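Local coordinates for protein amidohydrolase (Staphylococcus aureus, PDB 3NUR) that probably hydrolyses carbon-nitrogen bonds other than peptide bonds, as a metal-dependent TIM-barrel enzyme of the amidohydrolase family, at residues 110-122 against 145-157. Sequence-based numbering, arbitrary orientation.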
ATOM      1  N   LEU A 110      11.752   6.816  15.635  1.00 12.65           N
ATOM      2  CA  LEU A 110      12.178   6.760  14.241  1.00 12.01           C
ATOM      3  C   LEU A 110      11.037   6.994  13.263  1.00 14.88           C
ATOM      4  O   LEU A 110      11.269   7.647  12.244  1.00 14.62           O
ATOM      5  CB  LEU A 110      12.998   5.494  13.915  1.00 11.83           C
ATOM      6  CG  LEU A 110      14.362   5.364  14.643  1.00 17.35           C
ATOM      7  CD1 LEU A 110      15.018   4.071  14.315  1.00 18.24           C
ATOM      8  CD2 LEU A 110      15.320   6.505  14.276  1.00 20.84           C
ATOM      9  N   CYS A 111       9.792   6.536  13.588  1.00 13.09           N
ATOM     10  CA  CYS A 111       8.635   6.817  12.710  1.00 12.58           C
ATOM     11  C   CYS A 111       8.330   8.324  12.748  1.00 15.38           C
ATOM     12  O   CYS A 111       8.064   8.930  11.701  1.00 14.40           O
ATOM     13  CB  CYS A 111       7.419   5.994  13.120  1.00 12.23           C
ATOM     14  SG  CYS A 111       7.538   4.240  12.680  1.00 15.64           S
ATOM     15  N   GLN A 112       8.374   8.934  13.955  1.00 11.81           N
ATOM     16  CA  GLN A 112       8.140  10.381  14.119  1.00 11.94           C
ATOM     17  C   GLN A 112       9.130  11.201  13.290  1.00 17.11           C
ATOM     18  O   GLN A 112       8.737  12.158  12.625  1.00 17.87           O
ATOM     19  CB  GLN A 112       8.249  10.798  15.588  1.00 13.48           C
ATOM     20  CG  GLN A 112       7.020  10.419  16.388  1.00 12.20           C
ATOM     21  CD  GLN A 112       7.213  10.605  17.880  1.00 29.22           C
ATOM     22  OE1 GLN A 112       6.256  10.545  18.657  1.00 26.83           O
ATOM     23  NE2 GLN A 112       8.454  10.801  18.320  1.00 21.68           N
ATOM     24  N   LYS A 113      10.383  10.794  13.291  1.00 14.95           N
ATOM     25  CA  LYS A 113      11.429  11.456  12.545  1.00 14.59           C
ATOM     26  C   LYS A 113      11.197  11.339  11.038  1.00 14.68           C
ATOM     27  O   LYS A 113      11.354  12.324  10.309  1.00 11.38           O
ATOM     28  CB  LYS A 113      12.742  10.789  12.875  1.00 18.81           C
ATOM     29  CG  LYS A 113      13.959  11.624  12.506  1.00 37.07           C
ATOM     30  CD  LYS A 113      14.645  12.059  13.763  1.00 54.67           C
ATOM     31  CE  LYS A 113      14.734  10.956  14.796  1.00 66.51           C
ATOM     32  NZ  LYS A 113      15.246  11.463  16.077  1.00 74.15           N
ATOM     33  N   ALA A 114      10.816  10.106  10.597  1.00 11.06           N
ATOM     34  CA  ALA A 114      10.592   9.910   9.176  1.00 11.67           C
ATOM     35  C   ALA A 114       9.445  10.823   8.732  1.00 12.84           C
ATOM     36  O   ALA A 114       9.598  11.552   7.742  1.00 11.75           O
ATOM     37  CB  ALA A 114      10.281   8.447   8.881  1.00 12.52           C
ATOM     38  N   ASN A 115       8.313  10.814   9.478  1.00  9.80           N
ATOM     39  CA  ASN A 115       7.139  11.639   9.140  1.00 10.24           C
ATOM     40  C   ASN A 115       7.453  13.142   9.134  1.00 14.53           C
ATOM     41  O   ASN A 115       7.026  13.855   8.221  1.00 13.62           O
ATOM     42  CB  ASN A 115       5.972  11.321  10.069  1.00  9.51           C
ATOM     43  CG  ASN A 115       5.486   9.899   9.891  1.00 15.63           C
ATOM     44  OD1 ASN A 115       5.419   9.379   8.766  1.00 10.60           O
ATOM     45  ND2 ASN A 115       5.069   9.274  10.980  1.00 11.39           N
ATOM     46  N   ASP A 116       8.233  13.604  10.115  1.00 12.83           N
ATOM     47  CA  ASP A 116       8.623  15.021  10.180  1.00 13.11           C
ATOM     48  C   ASP A 116       9.487  15.412   8.993  1.00 15.88           C
ATOM     49  O   ASP A 116       9.261  16.475   8.411  1.00 14.79           O
ATOM     50  CB  ASP A 116       9.361  15.334  11.499  1.00 15.35           C
ATOM     51  CG  ASP A 116       8.446  15.511  12.704  1.00 26.66           C
ATOM     52  OD1 ASP A 116       7.209  15.613  12.510  1.00 24.78           O
ATOM     53  OD2 ASP A 116       8.967  15.580  13.839  1.00 33.68           O
ATOM     54  N   GLN A 117      10.469  14.563   8.629  1.00 13.74           N
ATOM     55  CA  GLN A 117      11.356  14.871   7.500  1.00 13.72           C
ATOM     56  C   GLN A 117      10.578  14.854   6.193  1.00 14.84           C
ATOM     57  O   GLN A 117      10.804  15.700   5.325  1.00 12.96           O
ATOM     58  CB  GLN A 117      12.565  13.930   7.441  1.00 15.06           C
ATOM     59  CG  GLN A 117      13.586  14.202   8.543  1.00 32.17           C
ATOM     60  CD  GLN A 117      14.934  13.598   8.240  1.00 56.65           C
ATOM     61  OE1 GLN A 117      15.531  13.823   7.178  1.00 54.44           O
ATOM     62  NE2 GLN A 117      15.467  12.852   9.192  1.00 54.58           N
ATOM     63  N   LEU A 118       9.629  13.908   6.063  1.00 11.15           N
ATOM     64  CA  LEU A 118       8.776  13.827   4.882  1.00  9.89           C
ATOM     65  C   LEU A 118       7.934  15.089   4.748  1.00 13.58           C
ATOM     66  O   LEU A 118       7.880  15.662   3.660  1.00 12.55           O
ATOM     67  CB  LEU A 118       7.854  12.582   4.919  1.00 10.15           C
ATOM     68  CG  LEU A 118       6.945  12.412   3.663  1.00 14.05           C
ATOM     69  CD1 LEU A 118       7.793  12.286   2.367  1.00 14.07           C
ATOM     70  CD2 LEU A 118       5.980  11.213   3.823  1.00 11.44           C
ATOM     71  N   ALA A 119       7.288  15.529   5.851  1.00 12.90           N
ATOM     72  CA  ALA A 119       6.472  16.752   5.875  1.00 12.98           C
ATOM     73  C   ALA A 119       7.292  18.000   5.463  1.00 16.14           C
ATOM     74  O   ALA A 119       6.763  18.836   4.734  1.00 14.66           O
ATOM     75  CB  ALA A 119       5.863  16.956   7.253  1.00 13.25           C
ATOM     76  N   ASN A 120       8.568  18.109   5.920  1.00 15.05           N
ATOM     77  CA  ASN A 120       9.472  19.210   5.547  1.00 15.81           C
ATOM     78  C   ASN A 120       9.755  19.198   4.036  1.00 18.74           C
ATOM     79  O   ASN A 120       9.819  20.253   3.406  1.00 18.83           O
ATOM     80  CB  ASN A 120      10.798  19.136   6.325  1.00 19.36           C
ATOM     81  CG  ASN A 120      10.705  19.641   7.741  1.00 41.24           C
ATOM     82  OD1 ASN A 120      11.550  19.325   8.588  1.00 34.25           O
ATOM     83  ND2 ASN A 120       9.675  20.435   8.036  1.00 30.97           N
ATOM     84  N   TYR A 121       9.897  18.000   3.457  1.00 14.69           N
ATOM     85  CA  TYR A 121      10.148  17.837   2.028  1.00 14.19           C
ATOM     86  C   TYR A 121       8.919  18.232   1.207  1.00 16.71           C
ATOM     87  O   TYR A 121       9.049  18.953   0.214  1.00 17.68           O
ATOM     88  CB  TYR A 121      10.580  16.391   1.719  1.00 15.26           C
ATOM     89  CG  TYR A 121      10.763  16.094   0.247  1.00 14.66           C
ATOM     90  CD1 TYR A 121      11.896  16.528  -0.437  1.00 16.42           C
ATOM     91  CD2 TYR A 121       9.802  15.380  -0.467  1.00 14.43           C
ATOM     92  CE1 TYR A 121      12.086  16.225  -1.786  1.00 16.58           C
ATOM     93  CE2 TYR A 121       9.975  15.081  -1.818  1.00 14.17           C
ATOM     94  CZ  TYR A 121      11.133  15.476  -2.466  1.00 17.88           C
ATOM     95  OH  TYR A 121      11.317  15.167  -3.794  1.00 13.89           O
ATOM     96  N   ILE A 122       7.734  17.763   1.611  1.00 13.05           N
ATOM     97  CA  ILE A 122       6.484  18.057   0.883  1.00 12.81           C
ATOM     98  C   ILE A 122       6.193  19.558   0.927  1.00 17.09           C
ATOM     99  O   ILE A 122       5.737  20.122  -0.073  1.00 16.15           O
ATOM    100  CB  ILE A 122       5.312  17.195   1.427  1.00 15.42           C
ATOM    101  CG1 ILE A 122       5.608  15.679   1.155  1.00 16.00           C
ATOM    102  CG2 ILE A 122       3.958  17.619   0.804  1.00 14.58           C
ATOM    103  CD1 ILE A 122       4.687  14.739   1.858  1.00 18.54           C
ATOM    104  N   ARG A 145      -1.920   7.476  17.753  1.00 12.63           N
ATOM    105  CA  ARG A 145      -1.642   8.889  18.073  1.00 12.65           C
ATOM    106  C   ARG A 145      -0.741   9.520  16.999  1.00 16.36           C
ATOM    107  O   ARG A 145      -0.969  10.663  16.597  1.00 16.03           O
ATOM    108  CB  ARG A 145      -0.983   9.020  19.469  1.00 15.61           C
ATOM    109  CG  ARG A 145      -1.927   8.667  20.628  1.00 25.27           C
ATOM    110  CD  ARG A 145      -1.420   9.155  21.993  1.00 33.73           C
ATOM    111  NE  ARG A 145      -0.062   8.688  22.285  1.00 37.17           N
ATOM    112  CZ  ARG A 145       0.228   7.539  22.893  1.00 50.18           C
ATOM    113  NH1 ARG A 145      -0.743   6.735  23.305  1.00 36.51           N
ATOM    114  NH2 ARG A 145       1.491   7.187  23.091  1.00 35.61           N
ATOM    115  N   GLU A 146       0.247   8.762  16.494  1.00 13.26           N
ATOM    116  CA  GLU A 146       1.118   9.250  15.410  1.00 12.91           C
ATOM    117  C   GLU A 146       0.335   9.400  14.103  1.00 13.62           C
ATOM    118  O   GLU A 146       0.604  10.307  13.326  1.00 11.63           O
ATOM    119  CB  GLU A 146       2.337   8.335  15.212  1.00 13.83           C
ATOM    120  CG  GLU A 146       3.339   8.817  14.161  1.00 17.62           C
ATOM    121  CD  GLU A 146       3.986  10.182  14.361  1.00 19.91           C
ATOM    122  OE1 GLU A 146       3.735  10.827  15.407  1.00 20.15           O
ATOM    123  OE2 GLU A 146       4.787  10.587  13.489  1.00 18.03           O
ATOM    124  N   PHE A 147      -0.637   8.520  13.881  1.00 10.76           N
ATOM    125  CA  PHE A 147      -1.521   8.575  12.714  1.00 10.43           C
ATOM    126  C   PHE A 147      -2.297   9.903  12.736  1.00 15.56           C
ATOM    127  O   PHE A 147      -2.335  10.617  11.730  1.00 14.04           O
ATOM    128  CB  PHE A 147      -2.516   7.390  12.742  1.00 11.06           C
ATOM    129  CG  PHE A 147      -3.134   6.942  11.432  1.00 10.67           C
ATOM    130  CD1 PHE A 147      -3.006   7.713  10.277  1.00 13.18           C
ATOM    131  CD2 PHE A 147      -3.829   5.738  11.350  1.00 11.63           C
ATOM    132  CE1 PHE A 147      -3.581   7.295   9.063  1.00 13.40           C
ATOM    133  CE2 PHE A 147      -4.388   5.313  10.139  1.00 13.84           C
ATOM    134  CZ  PHE A 147      -4.269   6.098   9.000  1.00 12.14           C
ATOM    135  N   GLU A 148      -2.911  10.218  13.888  1.00 14.37           N
ATOM    136  CA  GLU A 148      -3.684  11.442  14.098  1.00 14.78           C
ATOM    137  C   GLU A 148      -2.786  12.661  13.887  1.00 16.24           C
ATOM    138  O   GLU A 148      -3.223  13.622  13.236  1.00 15.09           O
ATOM    139  CB  GLU A 148      -4.328  11.444  15.507  1.00 16.71           C
ATOM    140  CG  GLU A 148      -5.257  12.631  15.773  1.00 31.41           C
ATOM    141  CD  GLU A 148      -4.622  13.905  16.316  1.00 59.94           C
ATOM    142  OE1 GLU A 148      -3.668  13.810  17.123  1.00 61.38           O
ATOM    143  OE2 GLU A 148      -5.099  15.003  15.946  1.00 56.06           O
ATOM    144  N   ARG A 149      -1.534  12.615  14.415  1.00 12.54           N
ATOM    145  CA  ARG A 149      -0.567  13.712  14.276  1.00 12.37           C
ATOM    146  C   ARG A 149      -0.234  13.941  12.799  1.00 16.16           C
ATOM    147  O   ARG A 149      -0.245  15.077  12.348  1.00 14.25           O
ATOM    148  CB  ARG A 149       0.713  13.446  15.086  1.00 13.19           C
ATOM    149  CG  ARG A 149       1.676  14.622  15.092  1.00 15.10           C
ATOM    150  CD  ARG A 149       2.941  14.313  15.847  1.00 17.98           C
ATOM    151  NE  ARG A 149       3.885  13.507  15.073  1.00 17.21           N
ATOM    152  CZ  ARG A 149       4.856  14.005  14.317  1.00 25.93           C
ATOM    153  NH1 ARG A 149       5.693  13.196  13.691  1.00 16.42           N
ATOM    154  NH2 ARG A 149       4.989  15.319  14.171  1.00 19.99           N
ATOM    155  N   CYS A 150       0.015  12.859  12.042  1.00 12.50           N
ATOM    156  CA  CYS A 150       0.330  12.947  10.618  1.00 11.02           C
ATOM    157  C   CYS A 150      -0.788  13.601   9.838  1.00 12.35           C
ATOM    158  O   CYS A 150      -0.527  14.458   8.999  1.00 12.39           O
ATOM    159  CB  CYS A 150       0.654  11.563  10.063  1.00 10.69           C
ATOM    160  SG  CYS A 150       2.284  10.952  10.548  1.00 14.23           S
ATOM    161  N   ILE A 151      -2.033  13.200  10.108  1.00  9.07           N
ATOM    162  CA  ILE A 151      -3.169  13.732   9.380  1.00 10.22           C
ATOM    163  C   ILE A 151      -3.444  15.166   9.776  1.00 17.51           C
ATOM    164  O   ILE A 151      -3.460  16.034   8.912  1.00 16.29           O
ATOM    165  CB  ILE A 151      -4.422  12.800   9.466  1.00 12.59           C
ATOM    166  CG1 ILE A 151      -4.121  11.331   9.030  1.00 12.74           C
ATOM    167  CG2 ILE A 151      -5.646  13.383   8.718  1.00 14.85           C
ATOM    168  CD1 ILE A 151      -3.283  11.055   7.782  1.00 16.34           C
ATOM    169  N   ASN A 152      -3.624  15.419  11.077  1.00 16.72           N
ATOM    170  CA  ASN A 152      -3.985  16.752  11.570  1.00 17.14           C
ATOM    171  C   ASN A 152      -2.877  17.806  11.649  1.00 22.00           C
ATOM    172  O   ASN A 152      -3.162  18.980  11.435  1.00 22.71           O
ATOM    173  CB  ASN A 152      -4.830  16.649  12.850  1.00 19.47           C
ATOM    174  CG  ASN A 152      -6.176  15.990  12.618  1.00 32.28           C
ATOM    175  OD1 ASN A 152      -6.710  15.971  11.499  1.00 28.30           O
ATOM    176  ND2 ASN A 152      -6.743  15.411  13.658  1.00 21.18           N
ATOM    177  N   ASP A 153      -1.634  17.415  11.956  1.00 18.16           N
ATOM    178  CA  ASP A 153      -0.526  18.369  12.034  1.00 17.27           C
ATOM    179  C   ASP A 153       0.299  18.419  10.776  1.00 19.08           C
ATOM    180  O   ASP A 153       0.780  19.487  10.436  1.00 19.74           O
ATOM    181  CB  ASP A 153       0.422  18.063  13.215  1.00 19.22           C
ATOM    182  CG  ASP A 153      -0.178  18.143  14.601  1.00 28.83           C
ATOM    183  OD1 ASP A 153      -1.396  18.417  14.709  1.00 25.94           O
ATOM    184  OD2 ASP A 153       0.580  17.951  15.588  1.00 37.17           O
ATOM    185  N   LEU A 154       0.531  17.266  10.108  1.00 12.86           N
ATOM    186  CA  LEU A 154       1.410  17.225   8.953  1.00 11.09           C
ATOM    187  C   LEU A 154       0.709  17.310   7.597  1.00 15.65           C
ATOM    188  O   LEU A 154       1.389  17.461   6.592  1.00 17.18           O
ATOM    189  CB  LEU A 154       2.381  16.015   9.010  1.00 10.33           C
ATOM    190  CG  LEU A 154       3.181  15.801  10.314  1.00 13.60           C
ATOM    191  CD1 LEU A 154       4.140  14.622  10.169  1.00 13.06           C
ATOM    192  CD2 LEU A 154       3.981  17.090  10.719  1.00 16.50           C
ATOM    193  N   GLY A 155      -0.618  17.209   7.586  1.00 11.19           N
ATOM    194  CA  GLY A 155      -1.388  17.286   6.347  1.00 11.02           C
ATOM    195  C   GLY A 155      -1.256  16.050   5.470  1.00 13.88           C
ATOM    196  O   GLY A 155      -1.467  16.119   4.247  1.00 13.63           O
ATOM    197  N   PHE A 156      -0.932  14.899   6.093  1.00 11.12           N
ATOM    198  CA  PHE A 156      -0.839  13.624   5.371  1.00  9.13           C
ATOM    199  C   PHE A 156      -2.259  13.135   5.037  1.00 11.35           C
ATOM    200  O   PHE A 156      -3.242  13.617   5.607  1.00 10.15           O
ATOM    201  CB  PHE A 156      -0.026  12.583   6.176  1.00  9.08           C
ATOM    202  CG  PHE A 156       1.480  12.787   6.219  1.00  9.39           C
ATOM    203  CD1 PHE A 156       2.064  13.954   5.720  1.00 11.33           C
ATOM    204  CD2 PHE A 156       2.306  11.849   6.831  1.00 10.26           C
ATOM    205  CE1 PHE A 156       3.442  14.156   5.798  1.00 11.81           C
ATOM    206  CE2 PHE A 156       3.687  12.050   6.908  1.00 12.80           C
ATOM    207  CZ  PHE A 156       4.247  13.204   6.396  1.00 10.80           C
ATOM    208  N   LYS A 157      -2.364  12.175   4.109  1.00  9.74           N
ATOM    209  CA  LYS A 157      -3.643  11.720   3.579  1.00  9.66           C
ATOM    210  C   LYS A 157      -3.928  10.219   3.693  1.00 13.07           C
ATOM    211  O   LYS A 157      -4.845   9.713   3.033  1.00 12.08           O
ATOM    212  CB  LYS A 157      -3.793  12.203   2.122  1.00 12.25           C
ATOM    213  CG  LYS A 157      -3.776  13.738   1.947  1.00 19.49           C
ATOM    214  CD  LYS A 157      -5.038  14.413   2.436  1.00 26.50           C
ATOM    215  CE  LYS A 157      -5.087  15.884   2.087  1.00 29.53           C
ATOM    216  NZ  LYS A 157      -6.454  16.283   1.645  1.00 40.43           N
TER
HETATM  217  O   HOH W   1       3.274  10.597  18.059  1.00 33.50           O
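Phe156 pushes the end of its ring against helix 110-122 where two neighbouring outer helices of the TIM barrel, 104-124 and 140-152, run side by side. The axes of 110-122 and 145-152 lie 11.1 Å apart and only 8° from parallel, as expected of successive beta-alpha units. The tight part is on the inner side, at the C-terminal end of helix 140-152. Here Phe156 CZ sits 3.7 Å from Leu118 CD2, Ile122 CD1 reaches CE1, and Leu154 CB covers one face of the ring toward its rim. Leu154 also lays CD2 against Ala119 CB, 3.9 Å away, where the backbones come closest. Gly155, with positive phi, takes the chain out of the helix between Leu154 and Phe156. Leu118 in turn packs on Leu92 of strand 87-94.

Farther toward the N-terminal ends the contact turns polar. Buried Asn115 and Glu146 approach from opposite directions with their flat groups nearly coplanar; ND2 gives a straight bond (165°) to the anti lone pair of OE2, and its other bond goes to Thr134 O. Cys150 SG lies against the same amide. Glu146, with CG anti to the backbone N (chi1 -176°) and the chain bent at chi2, brings its carboxylate to the guanidinium edge of Arg149, which grips it side-on, NE to OE1 and NH1 to OE2. That clamp probably fixes the guanidinium's rotation and offsets the charge of the buried carboxylate.

The outer side is looser. Partly exposed Gln112 crosses Glu146 obliquely and is joined to it by a water that donates to both OE1 atoms. Beside it, Asp116 meets Arg149 end-on with the carboxylate perpendicular to the guanidinium: OD1 takes NH2 on its syn lone pair at 2.8 Å, while NH1 comes from above the carboxylate plane at 3.1 Å.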